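Local coordinates for protein minor fimbrium tip subunit Mfa3 (Porphyromonas gingivalis ATCC 33277, PDB 5NF4) that forms part of the tip of the minor fimbriae, surface filaments that mediate biofilm formation and adhesion to host cells and other oral bacteria, at residues A[108-119]-A[159-170]. Residues are numbered along the deposited sequence; the frame is centred on the assembly and turned at random.
Sequences PGQRDFFFVANI and FPMSRMYSNQTV
Gly109 to Ala117 pairs antiparallel with Met161 to Val170, in register from Ala117–Met161 to Phe113–Tyr165 and, one residue shifted, from Arg111–Gln168 to Gly109–Val170. The shift is a beta bulge opposite Asp112. There Asp112 OD1 accepts a hydrogen bond from the backbone N of Asn167 at 2.7 Å, from above the carboxylate plane, and ties down the corner where the second strand turns. Gln110 bends at chi2 (-47°), which carries its amide to the side chains of Asn167 and Thr169. Its NE2 donates to Asn167 OD1 at 3.1 Å and to Thr169 OG1 at 3.1 Å, both in its own amide plane; the amide planes of Gln110 and Asn167 stand 81° apart. Phe114 and Met164 lie alongside on the same face. Met164 CE touches Phe114 CE2 at 3.5 Å, and its sulfur sits obliquely to the ring, a Met-aromatic contact. On the other face Val170 CG2 meets the edge of the Phe113 ring, 4.0 Å from CE1. Phe115 CE1 lies at the edge of the Tyr165 ring, 4.1 Å from CD2. Past the strand end, Asn118 ND2 donates to Phe159 O at 2.9 Å, while Asn118 OD1 accepts from His70 N. Strand 71-78 pairs with the other edge of 109-117, and Asp78 forms a salt bridge with Arg111. Helix 132-140 packs on Phe114 and Val116; strand 180-205 packs on Phe115 and Tyr165 on the opposite face.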
loop_
_atom_site.group_PDB
_atom_site.type_symbol
_atom_site.label_atom_id
_atom_site.label_comp_id
_atom_site.label_asym_id
_atom_site.label_seq_id
_atom_site.Cartn_x
_atom_site.Cartn_y
_atom_site.Cartn_z
ATOM N N PRO A 108 -3.156 -26.102 19.100
ATOM C CA PRO A 108 -3.200 -26.473 17.679
ATOM C C PRO A 108 -4.584 -26.441 17.076
ATOM O O PRO A 108 -5.577 -26.436 17.795
ATOM C CB PRO A 108 -2.677 -27.906 17.675
ATOM C CG PRO A 108 -3.129 -28.446 19.015
ATOM C CD PRO A 108 -2.987 -27.282 19.979
ATOM N N GLY A 109 -4.640 -26.402 15.750
ATOM C CA GLY A 109 -5.897 -26.464 15.031
ATOM C C GLY A 109 -5.830 -25.629 13.767
ATOM O O GLY A 109 -4.750 -25.429 13.228
ATOM N N GLN A 110 -6.988 -25.195 13.280
ATOM C CA GLN A 110 -7.082 -24.359 12.087
ATOM C C GLN A 110 -7.148 -22.929 12.556
ATOM O O GLN A 110 -8.003 -22.599 13.384
ATOM C CB GLN A 110 -8.325 -24.691 11.257
ATOM C CG GLN A 110 -8.358 -26.132 10.787
ATOM C CD GLN A 110 -7.024 -26.550 10.203
ATOM O OE1 GLN A 110 -6.301 -27.410 10.769
ATOM N NE2 GLN A 110 -6.663 -25.917 9.088
ATOM N N ARG A 111 -6.221 -22.105 12.087
ATOM C CA ARG A 111 -6.117 -20.737 12.604
ATOM C C ARG A 111 -6.031 -19.702 11.508
ATOM O O ARG A 111 -5.402 -19.904 10.464
ATOM C CB ARG A 111 -4.891 -20.608 13.533
ATOM C CG ARG A 111 -5.121 -21.081 14.979
ATOM C CD ARG A 111 -5.018 -22.611 15.169
ATOM N NE ARG A 111 -5.312 -22.919 16.553
ATOM C CZ ARG A 111 -6.535 -23.081 17.042
ATOM N NH1 ARG A 111 -7.610 -23.024 16.258
ATOM N NH2 ARG A 111 -6.683 -23.333 18.321
ATOM N N ASP A 112 -6.707 -18.588 11.763
ATOM C CA ASP A 112 -6.602 -17.391 10.939
ATOM C C ASP A 112 -5.678 -16.376 11.639
ATOM O O ASP A 112 -5.928 -16.016 12.780
ATOM C CB ASP A 112 -7.978 -16.775 10.739
ATOM C CG ASP A 112 -8.890 -17.574 9.817
ATOM O OD1 ASP A 112 -8.608 -18.717 9.396
ATOM O OD2 ASP A 112 -9.928 -16.989 9.459
ATOM N N PHE A 113 -4.617 -15.936 10.960
ATOM C CA PHE A 113 -3.604 -15.047 11.537
ATOM C C PHE A 113 -3.798 -13.658 10.921
ATOM O O PHE A 113 -3.885 -13.547 9.714
ATOM C CB PHE A 113 -2.202 -15.502 11.213
ATOM C CG PHE A 113 -1.762 -16.750 11.953
ATOM C CD1 PHE A 113 -2.282 -18.003 11.632
ATOM C CD2 PHE A 113 -0.796 -16.653 12.934
ATOM C CE1 PHE A 113 -1.837 -19.126 12.311
ATOM C CE2 PHE A 113 -0.366 -17.757 13.608
ATOM C CZ PHE A 113 -0.879 -18.996 13.296
ATOM N N PHE A 114 -3.809 -12.639 11.762
ATOM C CA PHE A 114 -3.930 -11.253 11.303
ATOM C C PHE A 114 -2.733 -10.486 11.819
ATOM O O PHE A 114 -2.442 -10.518 13.003
ATOM C CB PHE A 114 -5.218 -10.578 11.794
ATOM C CG PHE A 114 -6.469 -11.198 11.270
ATOM C CD1 PHE A 114 -6.937 -12.395 11.819
ATOM C CD2 PHE A 114 -7.198 -10.598 10.251
ATOM C CE1 PHE A 114 -8.106 -12.971 11.356
ATOM C CE2 PHE A 114 -8.376 -11.170 9.786
ATOM C CZ PHE A 114 -8.821 -12.395 10.342
ATOM N N PHE A 115 -2.087 -9.737 10.919
ATOM C CA PHE A 115 -0.935 -8.935 11.259
ATOM C C PHE A 115 -1.230 -7.489 10.844
ATOM O O PHE A 115 -1.610 -7.239 9.703
ATOM C CB PHE A 115 0.333 -9.414 10.557
ATOM C CG PHE A 115 0.809 -10.768 11.029
ATOM C CD1 PHE A 115 0.333 -11.926 10.440
ATOM C CD2 PHE A 115 1.703 -10.860 12.070
ATOM C CE1 PHE A 115 0.766 -13.163 10.866
ATOM C CE2 PHE A 115 2.159 -12.102 12.518
ATOM C CZ PHE A 115 1.690 -13.253 11.919
ATOM N N VAL A 116 -1.049 -6.576 11.791
ATOM C CA VAL A 116 -1.320 -5.140 11.585
ATOM C C VAL A 116 -0.124 -4.349 12.116
ATOM O O VAL A 116 0.217 -4.465 13.279
ATOM C CB VAL A 116 -2.625 -4.709 12.303
ATOM C CG1 VAL A 116 -2.868 -3.238 12.123
ATOM C CG2 VAL A 116 -3.823 -5.473 11.709
ATOM N N ALA A 117 0.485 -3.503 11.271
ATOM C CA ALA A 117 1.665 -2.766 11.655
ATOM C C ALA A 117 1.444 -1.269 11.540
ATOM O O ALA A 117 0.676 -0.833 10.682
ATOM C CB ALA A 117 2.855 -3.159 10.801
ATOM N N ASN A 118 2.088 -0.540 12.448
ATOM C CA ASN A 118 2.113 0.921 12.413
ATOM C C ASN A 118 0.734 1.581 12.497
ATOM O O ASN A 118 0.522 2.669 11.975
ATOM C CB ASN A 118 2.822 1.359 11.142
ATOM C CG ASN A 118 4.282 0.962 11.137
ATOM O OD1 ASN A 118 4.863 0.729 12.201
ATOM N ND2 ASN A 118 4.898 0.932 9.948
ATOM N N ILE A 119 -0.183 0.935 13.180
ATOM C CA ILE A 119 -1.491 1.517 13.454
ATOM C C ILE A 119 -1.466 2.198 14.830
ATOM O O ILE A 119 -1.108 1.589 15.838
ATOM C CB ILE A 119 -2.581 0.420 13.374
ATOM C CG1 ILE A 119 -2.705 -0.093 11.932
ATOM C CG2 ILE A 119 -3.923 0.923 13.892
ATOM C CD1 ILE A 119 -3.040 0.981 10.895
ATOM N N PHE A 159 4.409 3.762 7.492
ATOM C CA PHE A 159 3.190 3.452 6.732
ATOM C C PHE A 159 2.426 2.318 7.380
ATOM O O PHE A 159 3.037 1.331 7.765
ATOM C CB PHE A 159 3.527 3.021 5.289
ATOM C CG PHE A 159 4.124 4.082 4.438
ATOM C CD1 PHE A 159 3.498 5.314 4.270
ATOM C CD2 PHE A 159 5.278 3.821 3.727
ATOM C CE1 PHE A 159 4.063 6.281 3.454
ATOM C CE2 PHE A 159 5.833 4.759 2.922
ATOM C CZ PHE A 159 5.221 6.010 2.782
ATOM N N PRO A 160 1.087 2.411 7.479
ATOM C CA PRO A 160 0.331 1.215 7.874
ATOM C C PRO A 160 0.596 0.046 6.960
ATOM O O PRO A 160 0.733 0.215 5.744
ATOM C CB PRO A 160 -1.137 1.655 7.778
ATOM C CG PRO A 160 -1.088 3.174 7.932
ATOM C CD PRO A 160 0.215 3.580 7.258
ATOM N N MET A 161 0.698 -1.148 7.552
ATOM C CA MET A 161 0.915 -2.380 6.790
ATOM C C MET A 161 0.067 -3.492 7.388
ATOM O O MET A 161 -0.337 -3.426 8.550
ATOM C CB MET A 161 2.377 -2.802 6.791
ATOM C CG MET A 161 3.353 -1.697 6.627
ATOM S SD MET A 161 5.006 -2.397 6.573
ATOM C CE MET A 161 6.006 -0.907 6.502
ATOM N N SER A 162 -0.252 -4.486 6.574
ATOM C CA SER A 162 -0.948 -5.642 7.107
ATOM C C SER A 162 -0.736 -6.884 6.297
ATOM O O SER A 162 -0.244 -6.855 5.157
ATOM C CB SER A 162 -2.433 -5.344 7.165
ATOM O OG SER A 162 -2.890 -5.139 5.837
ATOM N N ARG A 163 -1.133 -7.998 6.890
ATOM C CA ARG A 163 -1.215 -9.226 6.135
ATOM C C ARG A 163 -2.119 -10.166 6.902
ATOM O O ARG A 163 -2.153 -10.117 8.126
ATOM C CB ARG A 163 0.170 -9.824 5.923
ATOM C CG ARG A 163 0.225 -10.927 4.877
ATOM C CD ARG A 163 0.114 -10.417 3.469
ATOM N NE ARG A 163 0.031 -11.565 2.588
ATOM C CZ ARG A 163 1.056 -12.124 1.960
ATOM N NH1 ARG A 163 2.277 -11.610 2.048
ATOM N NH2 ARG A 163 0.843 -13.203 1.218
ATOM N N MET A 164 -2.893 -10.965 6.182
ATOM C CA MET A 164 -3.674 -12.002 6.839
ATOM C C MET A 164 -3.561 -13.319 6.106
ATOM O O MET A 164 -3.437 -13.381 4.868
ATOM C CB MET A 164 -5.144 -11.564 7.010
ATOM C CG MET A 164 -5.963 -11.375 5.795
ATOM S SD MET A 164 -7.692 -10.967 6.231
ATOM C CE MET A 164 -8.297 -12.615 6.620
ATOM N N TYR A 165 -3.572 -14.400 6.897
ATOM C CA TYR A 165 -3.478 -15.754 6.378
ATOM C C TYR A 165 -4.610 -16.570 6.992
ATOM O O TYR A 165 -4.677 -16.717 8.210
ATOM C CB TYR A 165 -2.132 -16.381 6.734
ATOM C CG TYR A 165 -0.914 -15.586 6.306
ATOM C CD1 TYR A 165 -0.378 -15.719 5.028
ATOM C CD2 TYR A 165 -0.294 -14.715 7.181
ATOM C CE1 TYR A 165 0.743 -15.010 4.649
ATOM C CE2 TYR A 165 0.848 -14.028 6.819
ATOM C CZ TYR A 165 1.358 -14.166 5.565
ATOM O OH TYR A 165 2.489 -13.469 5.193
ATOM N N SER A 166 -5.471 -17.118 6.155
ATOM C CA SER A 166 -6.631 -17.853 6.624
ATOM C C SER A 166 -6.454 -19.371 6.579
ATOM O O SER A 166 -5.656 -19.915 5.806
ATOM C CB SER A 166 -7.852 -17.463 5.789
ATOM O OG SER A 166 -7.605 -17.815 4.455
ATOM N N ASN A 167 -7.214 -20.038 7.439
ATOM C CA ASN A 167 -7.245 -21.486 7.508
ATOM C C ASN A 167 -5.843 -22.136 7.470
ATOM O O ASN A 167 -5.570 -23.026 6.663
ATOM C CB ASN A 167 -8.129 -22.041 6.375
ATOM C CG ASN A 167 -8.570 -23.490 6.638
ATOM O OD1 ASN A 167 -8.618 -23.941 7.788
ATOM N ND2 ASN A 167 -8.912 -24.215 5.576
ATOM N N GLN A 168 -4.962 -21.699 8.365
ATOM C CA GLN A 168 -3.641 -22.283 8.484
ATOM C C GLN A 168 -3.670 -23.467 9.408
ATOM O O GLN A 168 -4.259 -23.407 10.471
ATOM C CB GLN A 168 -2.663 -21.260 9.030
ATOM C CG GLN A 168 -2.611 -19.992 8.209
ATOM C CD GLN A 168 -1.988 -20.213 6.858
ATOM O OE1 GLN A 168 -0.797 -20.464 6.767
ATOM N NE2 GLN A 168 -2.791 -20.113 5.792
ATOM N N THR A 169 -3.013 -24.532 9.007
ATOM C CA THR A 169 -2.985 -25.710 9.829
ATOM C C THR A 169 -1.818 -25.590 10.769
ATOM O O THR A 169 -0.661 -25.585 10.350
ATOM C CB THR A 169 -2.868 -26.994 8.983
ATOM O OG1 THR A 169 -3.966 -27.049 8.063
ATOM C CG2 THR A 169 -2.878 -28.204 9.865
ATOM N N VAL A 170 -2.130 -25.506 12.058
ATOM C CA VAL A 170 -1.113 -25.422 13.095
ATOM C C VAL A 170 -1.019 -26.749 13.816
ATOM O O VAL A 170 -1.998 -27.182 14.453
ATOM C CB VAL A 170 -1.458 -24.293 14.091
ATOM C CG1 VAL A 170 -0.391 -24.178 15.168
ATOM C CG2 VAL A 170 -1.627 -22.976 13.346
#